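Local coordinates for protein probable arylamine n-acetyl transferase (PDB 4GUZ) that probably transfers an acetyl group from acetyl-coenzyme A to arylamines, at residues A[15-27]-A[36-48]. Numbering follows the deposited sequence.
Sequences LDEYLAFIGFDGD and RRLQRGHVLNIKW
In the N-terminal helical part of this arylamine N-acetyltransferase, helix 15-21 ends in a Schellman motif at G23, and the turn around I22 sits on helix 32-45 at G41. The segments 15-21 and 36-45 cross at 73°, their axes 10.1 Å apart at closest approach, yet the backbones come close here: I22 O lies 3.3 Å from G41 CA in a CA-H...O contact, which the missing side chain of the glycine permits. I22 CD1 reaches along the helix to the carbonyl of L38, while its CG2 branch meets H42 CA and I46 CD1. That same CG2 also covers one face of the Y18 ring, near the rim. With CG anti to the backbone N (chi1 169°), Y18 extends past I22 and brings its hydroxyl to the edge of the H42 ring, where OH and H42 ND1 share a hydrogen bond of 2.8 Å. Both imidazole nitrogens have partners, since NE2 is hydrogen-bonded to H82 ND1, and I46 CG1 lies over the ring centre on one face. I46 CD1 also packs 3.7 Å from F21 CD2, and L71 of helix 63-72 touches Y18, F21 and I46. Beside the turn, N45 folds back on its own helix, ND2 giving a 2.8 Å bond to a lone pair of G41 O; the same oxygen also accepts the backbone bond from N45 N. Toward the other end, L38 CD2 touches both L19 CD2, 3.6 Å away, and the F24 ring, which it meets off-centre in a CH-pi contact. F24 in turn lies against R37, ring and guanidinium planes 23° apart, with F24 CE1 over one face of the guanidinium. A bend at chi3 turns that group to the loop 25-27, where R37 NH2 makes weak bonds at its edge, 3.4 Å to D25 O and 2.8 Å to D27 O.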
# COMPACT_ATOMS: atom_id res chain seq x y z
N LEU A 15 4.58 12.42 -15.10
CA LEU A 15 3.44 11.63 -15.57
C LEU A 15 3.80 10.51 -16.55
O LEU A 15 3.39 9.38 -16.29
CB LEU A 15 2.35 12.53 -16.18
CG LEU A 15 1.03 11.85 -16.61
CD1 LEU A 15 0.24 11.35 -15.40
CD2 LEU A 15 0.18 12.79 -17.43
N ASP A 16 4.55 10.80 -17.65
CA ASP A 16 4.91 9.79 -18.66
C ASP A 16 5.81 8.72 -18.08
O ASP A 16 5.66 7.55 -18.42
CB ASP A 16 5.60 10.42 -19.89
CG ASP A 16 4.73 11.36 -20.72
OD1 ASP A 16 3.51 11.12 -20.80
OD2 ASP A 16 5.29 12.29 -21.33
N GLU A 17 6.76 9.12 -17.23
CA GLU A 17 7.71 8.23 -16.57
C GLU A 17 6.99 7.24 -15.64
O GLU A 17 7.30 6.05 -15.63
CB GLU A 17 8.72 9.05 -15.79
CG GLU A 17 9.97 8.27 -15.42
CD GLU A 17 10.90 8.97 -14.45
OE1 GLU A 17 10.82 10.21 -14.28
OE2 GLU A 17 11.76 8.25 -13.89
N TYR A 18 6.02 7.75 -14.87
CA TYR A 18 5.24 6.93 -13.95
C TYR A 18 4.44 5.90 -14.75
O TYR A 18 4.44 4.72 -14.38
CB TYR A 18 4.32 7.79 -13.05
CG TYR A 18 3.31 6.95 -12.28
CD1 TYR A 18 3.60 6.45 -11.02
CD2 TYR A 18 2.09 6.60 -12.86
CE1 TYR A 18 2.71 5.63 -10.34
CE2 TYR A 18 1.20 5.75 -12.20
CZ TYR A 18 1.50 5.30 -10.92
OH TYR A 18 0.62 4.48 -10.26
N LEU A 19 3.75 6.34 -15.82
CA LEU A 19 2.88 5.46 -16.61
C LEU A 19 3.68 4.38 -17.34
O LEU A 19 3.20 3.25 -17.44
CB LEU A 19 2.01 6.25 -17.59
CG LEU A 19 1.02 7.23 -16.94
CD1 LEU A 19 0.36 8.15 -17.99
CD2 LEU A 19 -0.05 6.51 -16.13
N ALA A 20 4.90 4.70 -17.81
CA ALA A 20 5.76 3.73 -18.47
C ALA A 20 6.21 2.67 -17.46
O ALA A 20 6.21 1.48 -17.77
CB ALA A 20 6.96 4.42 -19.10
N PHE A 21 6.55 3.11 -16.22
CA PHE A 21 6.99 2.25 -15.13
C PHE A 21 5.93 1.23 -14.72
O PHE A 21 6.26 0.08 -14.46
CB PHE A 21 7.38 3.08 -13.90
CG PHE A 21 8.12 2.28 -12.85
CD1 PHE A 21 9.50 2.16 -12.88
CD2 PHE A 21 7.43 1.64 -11.82
CE1 PHE A 21 10.19 1.42 -11.91
CE2 PHE A 21 8.11 0.89 -10.85
CZ PHE A 21 9.49 0.80 -10.91
N ILE A 22 4.66 1.66 -14.63
CA ILE A 22 3.55 0.80 -14.22
C ILE A 22 2.96 0.06 -15.42
O ILE A 22 2.00 -0.70 -15.28
CB ILE A 22 2.47 1.58 -13.40
CG1 ILE A 22 1.71 2.64 -14.25
CG2 ILE A 22 3.07 2.18 -12.12
CD1 ILE A 22 0.17 2.69 -13.91
N GLY A 23 3.58 0.22 -16.59
CA GLY A 23 3.16 -0.45 -17.82
C GLY A 23 1.81 -0.01 -18.32
O GLY A 23 1.07 -0.82 -18.90
N PHE A 24 1.46 1.26 -18.08
CA PHE A 24 0.20 1.82 -18.55
C PHE A 24 0.37 2.40 -19.95
O PHE A 24 1.32 3.14 -20.21
CB PHE A 24 -0.31 2.91 -17.59
CG PHE A 24 -1.65 3.51 -17.96
CD1 PHE A 24 -2.82 3.09 -17.35
CD2 PHE A 24 -1.73 4.54 -18.91
CE1 PHE A 24 -4.05 3.66 -17.69
CE2 PHE A 24 -2.96 5.07 -19.28
CZ PHE A 24 -4.11 4.65 -18.65
N ASP A 25 -0.61 2.12 -20.82
CA ASP A 25 -0.67 2.68 -22.17
C ASP A 25 -2.14 2.85 -22.55
O ASP A 25 -3.02 2.31 -21.88
CB ASP A 25 0.09 1.80 -23.20
CG ASP A 25 -0.28 0.33 -23.23
OD1 ASP A 25 -1.48 0.01 -23.09
OD2 ASP A 25 0.63 -0.50 -23.46
N GLY A 26 -2.39 3.61 -23.61
CA GLY A 26 -3.72 3.85 -24.12
C GLY A 26 -4.37 5.10 -23.56
O GLY A 26 -3.68 6.03 -23.13
N ASP A 27 -5.71 5.09 -23.57
CA ASP A 27 -6.59 6.18 -23.15
C ASP A 27 -6.30 6.60 -21.71
O ASP A 27 -6.22 5.74 -20.82
CB ASP A 27 -8.06 5.75 -23.31
CG ASP A 27 -9.05 6.89 -23.55
OD1 ASP A 27 -10.11 6.63 -24.17
OD2 ASP A 27 -8.76 8.03 -23.11
N ARG A 36 -8.90 1.19 -13.49
CA ARG A 36 -8.60 -0.23 -13.36
C ARG A 36 -7.18 -0.52 -13.82
O ARG A 36 -6.45 -1.22 -13.13
CB ARG A 36 -9.61 -1.10 -14.14
CG ARG A 36 -10.90 -1.33 -13.35
CD ARG A 36 -12.00 -1.99 -14.15
NE ARG A 36 -13.27 -1.90 -13.41
CZ ARG A 36 -14.23 -2.81 -13.41
NH1 ARG A 36 -14.11 -3.91 -14.15
NH2 ARG A 36 -15.32 -2.64 -12.68
N ARG A 37 -6.80 0.03 -14.98
CA ARG A 37 -5.45 -0.20 -15.52
C ARG A 37 -4.39 0.48 -14.65
O ARG A 37 -3.30 -0.08 -14.50
CB ARG A 37 -5.34 0.27 -16.98
CG ARG A 37 -6.23 -0.56 -17.93
CD ARG A 37 -5.81 -0.52 -19.40
NE ARG A 37 -5.54 0.83 -19.93
CZ ARG A 37 -6.46 1.75 -20.20
NH1 ARG A 37 -7.74 1.51 -19.95
NH2 ARG A 37 -6.09 2.93 -20.68
N LEU A 38 -4.71 1.65 -14.06
CA LEU A 38 -3.80 2.41 -13.19
C LEU A 38 -3.52 1.63 -11.91
O LEU A 38 -2.36 1.44 -11.55
CB LEU A 38 -4.36 3.79 -12.83
CG LEU A 38 -4.35 4.88 -13.89
CD1 LEU A 38 -5.08 6.09 -13.40
CD2 LEU A 38 -2.93 5.28 -14.26
N GLN A 39 -4.57 1.18 -11.24
CA GLN A 39 -4.40 0.43 -10.00
C GLN A 39 -3.66 -0.91 -10.24
O GLN A 39 -2.72 -1.21 -9.50
CB GLN A 39 -5.74 0.18 -9.31
CG GLN A 39 -5.55 -0.59 -8.00
CD GLN A 39 -6.62 -0.38 -6.97
OE1 GLN A 39 -7.42 0.55 -7.03
NE2 GLN A 39 -6.51 -1.12 -5.88
N ARG A 40 -4.05 -1.70 -11.26
CA ARG A 40 -3.39 -2.97 -11.52
C ARG A 40 -1.89 -2.78 -11.76
O ARG A 40 -1.09 -3.48 -11.15
CB ARG A 40 -4.05 -3.72 -12.70
CG ARG A 40 -3.63 -5.19 -12.76
CD ARG A 40 -4.30 -5.93 -13.88
NE ARG A 40 -3.69 -7.24 -14.15
CZ ARG A 40 -4.20 -8.41 -13.78
NH1 ARG A 40 -5.34 -8.46 -13.10
NH2 ARG A 40 -3.59 -9.54 -14.11
N GLY A 41 -1.53 -1.83 -12.61
CA GLY A 41 -0.13 -1.54 -12.92
C GLY A 41 0.65 -1.04 -11.72
O GLY A 41 1.80 -1.44 -11.52
N HIS A 42 0.04 -0.16 -10.91
CA HIS A 42 0.69 0.42 -9.72
C HIS A 42 1.00 -0.69 -8.71
O HIS A 42 2.15 -0.84 -8.28
CB HIS A 42 -0.17 1.54 -9.08
CG HIS A 42 0.40 2.10 -7.80
ND1 HIS A 42 0.94 3.37 -7.75
CD2 HIS A 42 0.53 1.52 -6.58
CE1 HIS A 42 1.41 3.51 -6.52
NE2 HIS A 42 1.18 2.42 -5.78
N VAL A 43 -0.03 -1.48 -8.37
CA VAL A 43 0.08 -2.55 -7.37
C VAL A 43 1.12 -3.59 -7.81
O VAL A 43 1.97 -3.96 -7.01
CB VAL A 43 -1.31 -3.18 -7.05
CG1 VAL A 43 -1.17 -4.38 -6.14
CG2 VAL A 43 -2.24 -2.15 -6.43
N LEU A 44 1.14 -3.95 -9.10
CA LEU A 44 2.09 -4.94 -9.60
C LEU A 44 3.55 -4.45 -9.70
O LEU A 44 4.46 -5.25 -9.48
CB LEU A 44 1.64 -5.45 -10.98
CG LEU A 44 0.47 -6.44 -10.98
CD1 LEU A 44 0.01 -6.74 -12.40
CD2 LEU A 44 0.82 -7.73 -10.22
N ASN A 45 3.78 -3.16 -10.00
CA ASN A 45 5.15 -2.68 -10.26
C ASN A 45 5.77 -1.79 -9.17
O ASN A 45 6.99 -1.85 -8.97
CB ASN A 45 5.17 -1.94 -11.59
CG ASN A 45 4.81 -2.84 -12.75
OD1 ASN A 45 5.60 -3.67 -13.18
ND2 ASN A 45 3.60 -2.70 -13.27
N ILE A 46 4.98 -0.95 -8.47
CA ILE A 46 5.58 -0.11 -7.42
C ILE A 46 5.88 -1.02 -6.24
O ILE A 46 5.00 -1.72 -5.77
CB ILE A 46 4.69 1.10 -7.02
CG1 ILE A 46 4.21 1.93 -8.26
CG2 ILE A 46 5.40 1.97 -5.97
CD1 ILE A 46 5.27 2.79 -8.98
N LYS A 47 7.14 -1.00 -5.79
CA LYS A 47 7.60 -1.91 -4.75
C LYS A 47 7.10 -1.50 -3.39
O LYS A 47 6.78 -0.32 -3.19
CB LYS A 47 9.12 -2.06 -4.81
CG LYS A 47 9.60 -2.88 -6.00
CD LYS A 47 11.03 -2.56 -6.39
CE LYS A 47 11.51 -3.32 -7.60
NZ LYS A 47 10.74 -3.02 -8.84
N TRP A 48 6.99 -2.46 -2.46
CA TRP A 48 6.46 -2.19 -1.13
C TRP A 48 7.45 -2.60 -0.07
O TRP A 48 7.84 -3.76 -0.00
CB TRP A 48 5.10 -2.88 -0.91
CG TRP A 48 4.28 -2.26 0.20
CD1 TRP A 48 3.21 -1.43 0.05
CD2 TRP A 48 4.52 -2.35 1.62
NE1 TRP A 48 2.72 -1.06 1.28
CE2 TRP A 48 3.54 -1.56 2.26
CE3 TRP A 48 5.47 -3.02 2.42
CZ2 TRP A 48 3.46 -1.45 3.65
CZ3 TRP A 48 5.42 -2.87 3.79
CH2 TRP A 48 4.41 -2.11 4.40